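Side-chain contacts in Serine/threonine-protein kinase PknE (PDB 2H34), which phosphorylates serine and threonine residues of proteins with ATP, as the kinase domain of a homodimeric mycobacterial membrane protein that probably supports survival in the infected host: residues V224-L229 with A267-G272; S232-G237 with R271-N276; Y219-V224 with V282-L287; S145-A150 with A155-V160. All blocks are in the same frame, centred on the assembly; numbering follows the deposited sequence.

Contact 1: residues V224-L229 with A267-G272; sequences VLYECL and AVIARG
Two donors of its own helix grip the carbonyl oxygen of Tyr-226: the hydroxyl of Thr-230 hydrogen-bonds to Tyr-226 O, and Leu-229 N adds a weak bond to it of 3.0 Å. Tyr-226 lies on helix 217-230, the hydrophobic helix (αF) through the middle of the C-lobe of the protein kinase fold, where it packs against helix 264-272, the αH of kinases. The two short segments run nearly antiparallel, at 150°, with their axes 10.8 Å apart at closest approach. That spacing is wide, so the gap is bridged by branched aliphatic side chains and a ring, without a hydrogen bond across it. Ile-269 does most of the work because its branches serve two partners. Its CG2 comes up to CD1 of the Tyr-226 ring at 4.4 Å, while the end of its longer arm, CD1, meets CD1 of Leu-229 at 4.3 Å. Leu-225, with CG anti to the backbone N (chi1 171°), carries its CD2 out to within 4.3 Å of Val-268 CG1. All five residues are buried; the four aliphatic ones suit an interface with no polar needs, and the tyrosine contributes a ring carbon to it. Beyond the pair, Leu-287 touches both Leu-225 and Val-268, bringing helix 284-293 against the same seam, while Pro-234 and Pro-252 pack on the Tyr-226 ring. Helix 264-272 finishes here on Gly-272, whose N donates to Val-268 O at 2.7 Å and whose O receives a weak hydrogen bond from the hydroxyl of Thr-222.

Contact 2: residues S232-G237 with R271-N276; sequences SPPYQG and RGMAKN
Pro-234 and Met-273 mark the nearest approach of the two backbones, yet their CA atoms are still 10.0 Å apart, and side chains span the gap, mainly that of Met-273. This residue, modelled as selenomethionine, is the first to leave helical geometry after helix 264-272. Its chain is extended about chi2 and then bends at chi3 (-68°), which turns the terminal methyl into the angle between a proline and a tyrosine. There CE lies 3.6 Å from CE1 of the Tyr-235 ring. The same methyl, Met-273 CE, is 3.9 Å from CG of Pro-234. The unbranched, flexible chain of methionine suits this job, selenium here replacing its sulfur, and the rigid pyrrolidine ring of Pro-234 gives it a firm apolar surface. Tyr-235 and Lys-275 reach out from opposite directions, and their ends come close: Tyr-235 OH is 3.6 Å from Lys-275 NZ. The ammonium group has stronger partners elsewhere, hydrogen-bonding to the carbonyl oxygens of His-246 and Gln-249 around the C-terminal end of helix 239-248. His-246 also meets the Tyr-235 ring in a T-shaped (edge-to-face) stack, and Tyr-219 of helix 217-230 touches Met-273. The contact thus ties the loop after helix 217-230 to the turn after helix 264-272 in the kinase C-lobe. Its chemistry is divided: the methyl, proline and ring hold together by dispersion, while the positive charge of Lys-275 is probably stabilised by the two carbonyls and by the negative end of the helix dipole.

Contact 3: residues Y219-V224 with V282-L287; sequences YALTCV and VTCGDL
The central helix of the kinase C-lobe, 217-230 (αF), meets the last helix of the domain, 284-293 (αI), through Leu-221 and Thr-222 on one side and Cys-284 and Leu-287 on the other. Leu-221 and Leu-287 share most of the junction equally. A chi1 of -162° swings CG of Leu-221 away from its own backbone nitrogen and toward the other helix, and its CD2 meets two partners, Leu-287 CD1 at 3.5 Å and Cys-284 SG at 3.6 Å. Sulfur serves here as a compact, polarisable surface for the methyl. Leu-287 CD1 also lies 3.6 Å from Thr-222 OG1. That hydroxyl is bonded to Ile-218 O one turn back, and weakly to Gly-272 O, which satisfies its polarity in this buried place. Helix 284-293 is started by Thr-283 at its N-cap: Thr-283 OG1 accepts from Asp-286 N at 2.8 Å with an angle of 150°, the short threonine side chain holding its hydroxyl close enough to reach the first turn. Two further helices close around the seam. Helix 133-152 packs Val-140 and Ile-143 on Leu-221 and sends Asp-148 OD1 to Cys-284 N, while from helix 264-272 Ile-269 touches Thr-222.

Contact 4: residues S145-A150 with A155-V160; sequences SALDAA and ATHRDV
Ala-150 and Ala-155 make the one hydrogen bond between residues 145-150 of helix 133-152 (αE) and the start of the catalytic loop, the segment holding the His-Arg-Asp motif of protein kinases at His-157, Arg-158 and Asp-159. Ala-155 N donates to Ala-150 O at 3.1 Å and fairly straight, with an N-H...O angle of 162°, although the donor stands above the carbonyl plane, 46° out of it. The bond helps hold the chain beside the helix end as it turns toward the active site, and Thr-156 OG1 adds a hydrogen bond to His-151 ND1. Alanine suits this return, since a methyl lets the loop backbone lie beside the helix: Ala-150 CB comes 3.6 Å from Ala-155 O. The remaining contacts are apolar. Leu-147, with CG beside the backbone N (chi1 -68°), points its two branches at different parts of the loop: CD1 meets Val-160 CG2 tip to tip at 3.6 Å, whereas CD2 is 4.1 Å from His-157 CB, the two side chains crossing at about a right angle. CD2 of the His-157 imidazole also rests 4.0 Å from Ala-150 CB. Asp-159, predicted to be the proton acceptor, turns away from the helix and forms a salt bridge with Arg-206. Leu-175 of strand 173-175 packs on Leu-147, His-157 and Val-160, and Ala-220 of helix 217-230 touches Val-160, so the loop lies among helix, strand and central helix.

In the fold
Contact 4 comes first along the chain, where helix 133-152 turns into the catalytic loop. The others follow, with contact 3 pairing the outermost segments and contacts 1 and 2 falling within its span. Helix 217-230 supplies one side of contacts 1 and 3, whose centres are about 8 Å apart; contact 2 continues contact 1 past the end of helix 264-272, its centre also about 8 Å away. Contact 3 lies about 10 Å from contact 4, centre to centre, and touches it, whereas the centres of contacts 2 and 4 are about 19 Å apart and the two do not touch. Together they trace the helical C-lobe from the active site outward to its far end.

Contact 1: residues V224-L229 with A267-G272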
loop_
_atom_site.group_PDB
_atom_site.type_symbol
_atom_site.label_atom_id
_atom_site.label_comp_id
_atom_site.label_asym_id
_atom_site.label_seq_id
_atom_site.Cartn_x
_atom_site.Cartn_y
_atom_site.Cartn_z
ATOM N N VAL A 224 -5.732 -5.309 5.969
ATOM C CA VAL A 224 -4.324 -5.356 6.309
ATOM C C VAL A 224 -4.129 -5.291 7.830
ATOM O O VAL A 224 -3.354 -6.078 8.399
ATOM C CB VAL A 224 -3.518 -4.257 5.596
ATOM C CG1 VAL A 224 -2.100 -4.225 6.128
ATOM C CG2 VAL A 224 -3.494 -4.502 4.107
ATOM N N LEU A 225 -4.843 -4.375 8.483
ATOM C CA LEU A 225 -4.795 -4.265 9.934
ATOM C C LEU A 225 -5.169 -5.607 10.560
ATOM O O LEU A 225 -4.436 -6.135 11.405
ATOM C CB LEU A 225 -5.738 -3.166 10.420
ATOM C CG LEU A 225 -5.976 -3.036 11.936
ATOM C CD1 LEU A 225 -4.690 -2.773 12.710
ATOM C CD2 LEU A 225 -7.007 -1.956 12.223
ATOM N N TYR A 226 -6.303 -6.159 10.120
ATOM C CA TYR A 226 -6.748 -7.466 10.568
ATOM C C TYR A 226 -5.619 -8.476 10.541
ATOM O O TYR A 226 -5.320 -9.118 11.554
ATOM C CB TYR A 226 -7.884 -7.980 9.699
ATOM C CG TYR A 226 -8.467 -9.298 10.196
ATOM C CD1 TYR A 226 -9.412 -9.324 11.227
ATOM C CD2 TYR A 226 -8.063 -10.519 9.641
ATOM C CE1 TYR A 226 -9.936 -10.529 11.681
ATOM C CE2 TYR A 226 -8.583 -11.722 10.090
ATOM C CZ TYR A 226 -9.518 -11.719 11.102
ATOM O OH TYR A 226 -10.023 -12.909 11.547
ATOM N N GLU A 227 -4.988 -8.599 9.374
ATOM C CA GLU A 227 -3.924 -9.574 9.178
ATOM C C GLU A 227 -2.753 -9.379 10.130
ATOM O O GLU A 227 -2.201 -10.365 10.633
ATOM C CB GLU A 227 -3.431 -9.579 7.736
ATOM C CG GLU A 227 -2.544 -10.774 7.449
ATOM C CD GLU A 227 -2.245 -10.968 5.980
ATOM O OE1 GLU A 227 -2.924 -10.336 5.133
ATOM O OE2 GLU A 227 -1.330 -11.769 5.683
ATOM N N CYS A 228 -2.389 -8.121 10.375
ATOM C CA CYS A 228 -1.308 -7.789 11.299
ATOM C C CYS A 228 -1.611 -8.291 12.695
ATOM O O CYS A 228 -0.709 -8.667 13.450
ATOM C CB CYS A 228 -1.112 -6.276 11.378
ATOM S SG CYS A 228 -0.556 -5.494 9.857
ATOM N N LEU A 229 -2.896 -8.270 13.033
ATOM C CA LEU A 229 -3.347 -8.632 14.364
ATOM C C LEU A 229 -3.404 -10.138 14.512
ATOM O O LEU A 229 -2.786 -10.711 15.412
ATOM C CB LEU A 229 -4.717 -8.004 14.653
ATOM C CG LEU A 229 -4.728 -6.480 14.822
ATOM C CD1 LEU A 229 -6.128 -5.900 14.681
ATOM C CD2 LEU A 229 -4.102 -6.071 16.153
ATOM N N ALA A 267 -15.121 -3.888 16.603
ATOM C CA ALA A 267 -15.907 -2.750 16.167
ATOM C C ALA A 267 -15.169 -2.018 15.053
ATOM O O ALA A 267 -15.720 -1.812 13.968
ATOM C CB ALA A 267 -16.208 -1.820 17.344
ATOM N N VAL A 268 -13.908 -1.668 15.303
ATOM C CA VAL A 268 -13.099 -1.032 14.268
ATOM C C VAL A 268 -13.108 -1.807 12.940
ATOM O O VAL A 268 -13.416 -1.241 11.892
ATOM C CB VAL A 268 -11.663 -0.762 14.733
ATOM C CG1 VAL A 268 -10.802 -0.330 13.553
ATOM C CG2 VAL A 268 -11.661 0.309 15.791
ATOM N N ILE A 269 -12.804 -3.098 12.995
ATOM C CA ILE A 269 -12.790 -3.911 11.783
ATOM C C ILE A 269 -14.164 -3.981 11.148
ATOM O O ILE A 269 -14.284 -3.868 9.930
ATOM C CB ILE A 269 -12.180 -5.317 12.010
ATOM C CG1 ILE A 269 -10.659 -5.198 12.094
ATOM C CG2 ILE A 269 -12.485 -6.252 10.853
ATOM C CD1 ILE A 269 -10.140 -5.115 13.483
ATOM N N ALA A 270 -15.196 -4.119 11.977
ATOM C CA ALA A 270 -16.573 -4.187 11.491
ATOM C C ALA A 270 -16.906 -2.936 10.703
ATOM O O ALA A 270 -17.470 -3.010 9.620
ATOM C CB ALA A 270 -17.543 -4.355 12.644
ATOM N N ARG A 271 -16.540 -1.786 11.252
ATOM C CA ARG A 271 -16.794 -0.523 10.590
ATOM C C ARG A 271 -15.913 -0.373 9.358
ATOM O O ARG A 271 -16.368 0.091 8.316
ATOM C CB ARG A 271 -16.578 0.642 11.554
ATOM C CG ARG A 271 -16.916 1.984 10.956
ATOM C CD ARG A 271 -17.573 2.921 11.963
ATOM N NE ARG A 271 -18.172 4.040 11.247
ATOM C CZ ARG A 271 -19.444 4.096 10.873
ATOM N NH1 ARG A 271 -20.280 3.115 11.184
ATOM N NH2 ARG A 271 -19.881 5.141 10.185
ATOM N N GLY A 272 -14.652 -0.777 9.490
ATOM C CA GLY A 272 -13.646 -0.540 8.463
ATOM C C GLY A 272 -13.854 -1.378 7.220
ATOM O O GLY A 272 -13.473 -0.977 6.112
#

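Contact 2: residues S232-G237 with R271-N276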
loop_
_atom_site.group_PDB
_atom_site.type_symbol
_atom_site.label_atom_id
_atom_site.label_comp_id
_atom_site.label_asym_id
_atom_site.label_seq_id
_atom_site.Cartn_x
_atom_site.Cartn_y
_atom_site.Cartn_z
ATOM N N SER A 232 -3.373 -13.671 9.779
ATOM C CA SER A 232 -3.884 -14.044 8.449
ATOM C C SER A 232 -5.008 -13.123 7.912
ATOM O O SER A 232 -5.710 -12.489 8.691
ATOM C CB SER A 232 -4.339 -15.507 8.461
ATOM O OG SER A 232 -5.056 -15.788 9.642
ATOM N N PRO A 233 -5.179 -13.057 6.572
ATOM C CA PRO A 233 -6.163 -12.144 6.007
ATOM C C PRO A 233 -7.540 -12.595 6.429
ATOM O O PRO A 233 -7.695 -13.774 6.730
ATOM C CB PRO A 233 -5.976 -12.320 4.502
ATOM C CG PRO A 233 -5.388 -13.676 4.349
ATOM C CD PRO A 233 -4.485 -13.822 5.519
ATOM N N PRO A 234 -8.524 -11.662 6.497
ATOM C CA PRO A 234 -9.871 -11.974 6.995
ATOM C C PRO A 234 -10.577 -13.098 6.260
ATOM O O PRO A 234 -11.322 -13.852 6.879
ATOM C CB PRO A 234 -10.640 -10.651 6.832
ATOM C CG PRO A 234 -9.844 -9.836 5.916
ATOM C CD PRO A 234 -8.410 -10.232 6.155
ATOM N N TYR A 235 -10.347 -13.220 4.959
ATOM C CA TYR A 235 -11.017 -14.280 4.202
ATOM C C TYR A 235 -10.028 -15.209 3.507
ATOM O O TYR A 235 -9.252 -14.770 2.660
ATOM C CB TYR A 235 -12.004 -13.681 3.191
ATOM C CG TYR A 235 -13.094 -12.816 3.804
ATOM C CD1 TYR A 235 -13.336 -11.527 3.328
ATOM C CD2 TYR A 235 -13.878 -13.291 4.858
ATOM C CE1 TYR A 235 -14.321 -10.735 3.887
ATOM C CE2 TYR A 235 -14.869 -12.513 5.416
ATOM C CZ TYR A 235 -15.092 -11.236 4.931
ATOM O OH TYR A 235 -16.085 -10.458 5.500
ATOM N N GLN A 236 -10.043 -16.486 3.887
ATOM C CA GLN A 236 -9.175 -17.493 3.270
ATOM C C GLN A 236 -9.896 -18.216 2.132
ATOM O O GLN A 236 -11.060 -17.928 1.856
ATOM C CB GLN A 236 -8.688 -18.505 4.311
ATOM C CG GLN A 236 -7.305 -18.220 4.877
ATOM C CD GLN A 236 -7.358 -17.623 6.260
ATOM O OE1 GLN A 236 -8.223 -16.803 6.559
ATOM N NE2 GLN A 236 -6.432 -18.033 7.118
ATOM N N GLY A 237 -9.208 -19.160 1.489
ATOM C CA GLY A 237 -9.776 -19.922 0.378
ATOM C C GLY A 237 -9.280 -19.438 -0.973
ATOM O O GLY A 237 -8.358 -18.618 -1.043
ATOM N N ARG A 271 -16.540 -1.786 11.252
ATOM C CA ARG A 271 -16.794 -0.523 10.590
ATOM C C ARG A 271 -15.913 -0.373 9.358
ATOM O O ARG A 271 -16.368 0.091 8.316
ATOM C CB ARG A 271 -16.578 0.642 11.554
ATOM C CG ARG A 271 -16.916 1.984 10.956
ATOM C CD ARG A 271 -17.573 2.921 11.963
ATOM N NE ARG A 271 -18.172 4.040 11.247
ATOM C CZ ARG A 271 -19.444 4.096 10.873
ATOM N NH1 ARG A 271 -20.280 3.115 11.184
ATOM N NH2 ARG A 271 -19.881 5.141 10.185
ATOM N N GLY A 272 -14.652 -0.777 9.490
ATOM C CA GLY A 272 -13.646 -0.540 8.463
ATOM C C GLY A 272 -13.854 -1.378 7.220
ATOM O O GLY A 272 -13.473 -0.977 6.112
HETATM N N MSE A 273 -14.446 -2.553 7.401
HETATM C CA MSE A 273 -14.830 -3.363 6.261
HETATM C C MSE A 273 -16.312 -3.705 6.282
HETATM O O MSE A 273 -16.723 -4.779 5.841
HETATM C CB MSE A 273 -13.937 -4.599 6.112
HETATM C CG MSE A 273 -13.774 -5.467 7.341
HETATM SE SE MSE A 273 -12.318 -6.768 7.065
HETATM C CE MSE A 273 -13.168 -7.873 5.679
ATOM N N ALA A 274 -17.107 -2.763 6.785
ATOM C CA ALA A 274 -18.556 -2.828 6.692
ATOM C C ALA A 274 -18.926 -3.013 5.231
ATOM O O ALA A 274 -18.154 -2.643 4.339
ATOM C CB ALA A 274 -19.177 -1.557 7.246
ATOM N N LYS A 275 -20.096 -3.592 4.984
ATOM C CA LYS A 275 -20.457 -4.009 3.630
ATOM C C LYS A 275 -20.753 -2.823 2.723
ATOM O O LYS A 275 -20.092 -2.649 1.694
ATOM C CB LYS A 275 -21.611 -5.005 3.668
ATOM C CG LYS A 275 -21.265 -6.272 4.423
ATOM C CD LYS A 275 -20.180 -7.058 3.705
ATOM C CE LYS A 275 -19.637 -8.160 4.583
ATOM N NZ LYS A 275 -18.949 -9.203 3.778
ATOM N N ASN A 276 -21.723 -1.999 3.126
ATOM C CA ASN A 276 -21.993 -0.728 2.458
ATOM C C ASN A 276 -20.844 0.282 2.685
ATOM O O ASN A 276 -20.496 0.606 3.833
ATOM C CB ASN A 276 -23.351 -0.171 2.900
ATOM C CG ASN A 276 -23.777 1.075 2.121
ATOM O OD1 ASN A 276 -22.955 1.919 1.749
ATOM N ND2 ASN A 276 -25.083 1.210 1.906
#

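Contact 3: residues Y219-V224 with V282-L287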
loop_
_atom_site.group_PDB
_atom_site.type_symbol
_atom_site.label_atom_id
_atom_site.label_comp_id
_atom_site.label_asym_id
_atom_site.label_seq_id
_atom_site.Cartn_x
_atom_site.Cartn_y
_atom_site.Cartn_z
ATOM N N TYR A 219 -11.019 0.224 2.986
ATOM C CA TYR A 219 -11.427 -1.171 3.157
ATOM C C TYR A 219 -10.175 -2.039 3.212
ATOM O O TYR A 219 -9.971 -2.796 4.172
ATOM C CB TYR A 219 -12.325 -1.620 1.992
ATOM C CG TYR A 219 -12.937 -3.017 2.117
ATOM C CD1 TYR A 219 -14.258 -3.174 2.528
ATOM C CD2 TYR A 219 -12.221 -4.169 1.781
ATOM C CE1 TYR A 219 -14.847 -4.427 2.631
ATOM C CE2 TYR A 219 -12.804 -5.435 1.889
ATOM C CZ TYR A 219 -14.120 -5.547 2.321
ATOM O OH TYR A 219 -14.745 -6.766 2.450
ATOM N N ALA A 220 -9.343 -1.919 2.176
ATOM C CA ALA A 220 -8.109 -2.677 2.078
ATOM C C ALA A 220 -7.276 -2.572 3.370
ATOM O O ALA A 220 -6.915 -3.590 3.975
ATOM C CB ALA A 220 -7.322 -2.207 0.881
ATOM N N LEU A 221 -7.021 -1.344 3.818
ATOM C CA LEU A 221 -6.198 -1.116 5.015
ATOM C C LEU A 221 -6.718 -1.864 6.239
ATOM O O LEU A 221 -5.939 -2.304 7.089
ATOM C CB LEU A 221 -6.087 0.376 5.324
ATOM C CG LEU A 221 -4.967 0.833 6.254
ATOM C CD1 LEU A 221 -3.620 0.594 5.619
ATOM C CD2 LEU A 221 -5.123 2.307 6.597
ATOM N N THR A 222 -8.037 -2.009 6.317
ATOM C CA THR A 222 -8.657 -2.665 7.455
ATOM C C THR A 222 -8.420 -4.181 7.399
ATOM O O THR A 222 -8.129 -4.800 8.429
ATOM C CB THR A 222 -10.152 -2.305 7.567
ATOM O OG1 THR A 222 -10.312 -0.903 7.358
ATOM C CG2 THR A 222 -10.687 -2.653 8.932
ATOM N N CYS A 223 -8.521 -4.770 6.207
ATOM C CA CYS A 223 -8.040 -6.136 5.997
ATOM C C CYS A 223 -6.556 -6.253 6.412
ATOM O O CYS A 223 -6.171 -7.166 7.151
ATOM C CB CYS A 223 -8.208 -6.555 4.539
ATOM S SG CYS A 223 -9.907 -6.502 3.910
ATOM N N VAL A 224 -5.732 -5.309 5.969
ATOM C CA VAL A 224 -4.324 -5.356 6.309
ATOM C C VAL A 224 -4.129 -5.291 7.830
ATOM O O VAL A 224 -3.354 -6.078 8.399
ATOM C CB VAL A 224 -3.518 -4.257 5.596
ATOM C CG1 VAL A 224 -2.100 -4.225 6.128
ATOM C CG2 VAL A 224 -3.494 -4.502 4.107
ATOM N N VAL A 282 -14.640 7.299 6.694
ATOM C CA VAL A 282 -14.530 8.158 5.518
ATOM C C VAL A 282 -13.064 8.371 5.135
ATOM O O VAL A 282 -12.738 8.566 3.959
ATOM C CB VAL A 282 -15.263 9.493 5.767
ATOM C CG1 VAL A 282 -14.984 10.511 4.661
ATOM C CG2 VAL A 282 -16.747 9.221 5.851
ATOM N N THR A 283 -12.195 8.326 6.144
ATOM C CA THR A 283 -10.756 8.380 5.934
ATOM C C THR A 283 -9.972 7.256 6.623
ATOM O O THR A 283 -10.431 6.631 7.586
ATOM C CB THR A 283 -10.150 9.707 6.425
ATOM O OG1 THR A 283 -10.202 9.749 7.853
ATOM C CG2 THR A 283 -10.879 10.893 5.826
ATOM N N CYS A 284 -8.760 7.042 6.130
ATOM C CA CYS A 284 -7.815 6.185 6.790
ATOM C C CYS A 284 -7.412 6.806 8.107
ATOM O O CYS A 284 -7.042 6.094 9.052
ATOM C CB CYS A 284 -6.590 6.003 5.909
ATOM S SG CYS A 284 -6.847 4.804 4.617
ATOM N N GLY A 285 -7.476 8.135 8.163
ATOM C CA GLY A 285 -7.199 8.869 9.391
ATOM C C GLY A 285 -8.164 8.471 10.488
ATOM O O GLY A 285 -7.759 8.232 11.625
ATOM N N ASP A 286 -9.441 8.365 10.133
ATOM C CA ASP A 286 -10.467 7.986 11.095
ATOM C C ASP A 286 -10.352 6.528 11.479
ATOM O O ASP A 286 -10.565 6.172 12.641
ATOM C CB ASP A 286 -11.859 8.298 10.565
ATOM C CG ASP A 286 -12.098 9.783 10.411
ATOM O OD1 ASP A 286 -12.950 10.146 9.576
ATOM O OD2 ASP A 286 -11.432 10.590 11.109
ATOM N N LEU A 287 -10.015 5.690 10.503
ATOM C CA LEU A 287 -9.628 4.319 10.780
ATOM C C LEU A 287 -8.531 4.309 11.837
ATOM O O LEU A 287 -8.703 3.742 12.920
ATOM C CB LEU A 287 -9.085 3.680 9.512
ATOM C CG LEU A 287 -9.107 2.159 9.358
ATOM C CD1 LEU A 287 -8.187 1.807 8.224
ATOM C CD2 LEU A 287 -8.696 1.406 10.597
#

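Contact 4: residues S145-A150 with A155-V160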
loop_
_atom_site.group_PDB
_atom_site.type_symbol
_atom_site.label_atom_id
_atom_site.label_comp_id
_atom_site.label_asym_id
_atom_site.label_seq_id
_atom_site.Cartn_x
_atom_site.Cartn_y
_atom_site.Cartn_z
ATOM N N SER A 145 -2.082 7.409 6.527
ATOM C CA SER A 145 -1.648 8.775 6.334
ATOM C C SER A 145 -1.205 8.992 4.889
ATOM O O SER A 145 -1.668 9.925 4.235
ATOM C CB SER A 145 -0.533 9.113 7.335
ATOM O OG SER A 145 -0.078 10.427 7.171
ATOM N N ALA A 146 -0.353 8.106 4.375
ATOM C CA ALA A 146 0.070 8.171 2.981
ATOM C C ALA A 146 -1.131 8.081 2.037
ATOM O O ALA A 146 -1.254 8.850 1.085
ATOM C CB ALA A 146 1.057 7.079 2.689
ATOM N N LEU A 147 -2.026 7.142 2.318
ATOM C CA LEU A 147 -3.203 6.959 1.507
ATOM C C LEU A 147 -4.065 8.214 1.482
ATOM O O LEU A 147 -4.459 8.656 0.398
ATOM C CB LEU A 147 -4.014 5.776 2.013
ATOM C CG LEU A 147 -3.429 4.374 1.863
ATOM C CD1 LEU A 147 -4.343 3.358 2.531
ATOM C CD2 LEU A 147 -3.227 4.040 0.399
ATOM N N ASP A 148 -4.357 8.788 2.654
ATOM C CA ASP A 148 -5.147 10.026 2.726
ATOM C C ASP A 148 -4.552 11.113 1.825
ATOM O O ASP A 148 -5.259 11.783 1.073
ATOM C CB ASP A 148 -5.176 10.571 4.151
ATOM C CG ASP A 148 -6.114 9.813 5.078
ATOM O OD1 ASP A 148 -7.032 9.085 4.627
ATOM O OD2 ASP A 148 -5.922 9.989 6.304
ATOM N N ALA A 149 -3.236 11.290 1.928
ATOM C CA ALA A 149 -2.531 12.305 1.155
ATOM C C ALA A 149 -2.716 12.044 -0.336
ATOM O O ALA A 149 -2.946 12.977 -1.114
ATOM C CB ALA A 149 -1.064 12.318 1.514
ATOM N N ALA A 150 -2.620 10.773 -0.723
ATOM C CA ALA A 150 -2.753 10.401 -2.114
ATOM C C ALA A 150 -4.135 10.830 -2.623
ATOM O O ALA A 150 -4.239 11.642 -3.558
ATOM C CB ALA A 150 -2.529 8.916 -2.287
ATOM N N ALA A 155 -4.989 11.249 -6.588
ATOM C CA ALA A 155 -4.337 10.028 -7.030
ATOM C C ALA A 155 -4.739 8.892 -6.096
ATOM O O ALA A 155 -3.887 8.240 -5.497
ATOM C CB ALA A 155 -2.837 10.211 -7.046
ATOM N N THR A 156 -6.047 8.668 -5.968
ATOM C CA THR A 156 -6.583 7.642 -5.067
ATOM C C THR A 156 -6.130 6.230 -5.448
ATOM O O THR A 156 -6.313 5.786 -6.582
ATOM C CB THR A 156 -8.134 7.682 -5.000
ATOM O OG1 THR A 156 -8.577 9.040 -4.985
ATOM C CG2 THR A 156 -8.649 6.982 -3.752
ATOM N N HIS A 157 -5.536 5.541 -4.478
ATOM C CA HIS A 157 -5.188 4.130 -4.608
ATOM C C HIS A 157 -6.421 3.295 -4.431
ATOM O O HIS A 157 -7.129 3.437 -3.441
ATOM C CB HIS A 157 -4.174 3.737 -3.539
ATOM C CG HIS A 157 -2.793 4.221 -3.830
ATOM N ND1 HIS A 157 -1.690 3.397 -3.776
ATOM C CD2 HIS A 157 -2.340 5.438 -4.215
ATOM C CE1 HIS A 157 -0.614 4.094 -4.094
ATOM N NE2 HIS A 157 -0.980 5.335 -4.360
ATOM N N ARG A 158 -6.673 2.409 -5.387
ATOM C CA ARG A 158 -7.794 1.476 -5.279
ATOM C C ARG A 158 -7.650 0.446 -4.154
ATOM O O ARG A 158 -8.602 -0.288 -3.884
ATOM C CB ARG A 158 -8.025 0.760 -6.610
ATOM C CG ARG A 158 -9.025 1.455 -7.509
ATOM C CD ARG A 158 -9.189 0.697 -8.817
ATOM N NE ARG A 158 -9.618 1.578 -9.902
ATOM C CZ ARG A 158 -9.119 1.552 -11.134
ATOM N NH1 ARG A 158 -8.157 0.686 -11.452
ATOM N NH2 ARG A 158 -9.569 2.404 -12.046
ATOM N N ASP A 159 -6.474 0.380 -3.515
ATOM C CA ASP A 159 -6.202 -0.638 -2.492
ATOM C C ASP A 159 -4.803 -0.588 -1.895
ATOM O O ASP A 159 -3.982 0.266 -2.240
ATOM C CB ASP A 159 -6.368 -2.023 -3.093
ATOM C CG ASP A 159 -5.444 -2.246 -4.250
ATOM O OD1 ASP A 159 -4.320 -1.695 -4.213
ATOM O OD2 ASP A 159 -5.858 -2.949 -5.204
ATOM N N VAL A 160 -4.541 -1.543 -1.006
ATOM C CA VAL A 160 -3.260 -1.676 -0.332
ATOM C C VAL A 160 -2.988 -3.164 -0.181
ATOM O O VAL A 160 -3.906 -3.938 0.133
ATOM C CB VAL A 160 -3.281 -1.079 1.096
ATOM C CG1 VAL A 160 -1.928 -0.489 1.445
ATOM C CG2 VAL A 160 -4.346 -0.023 1.242
#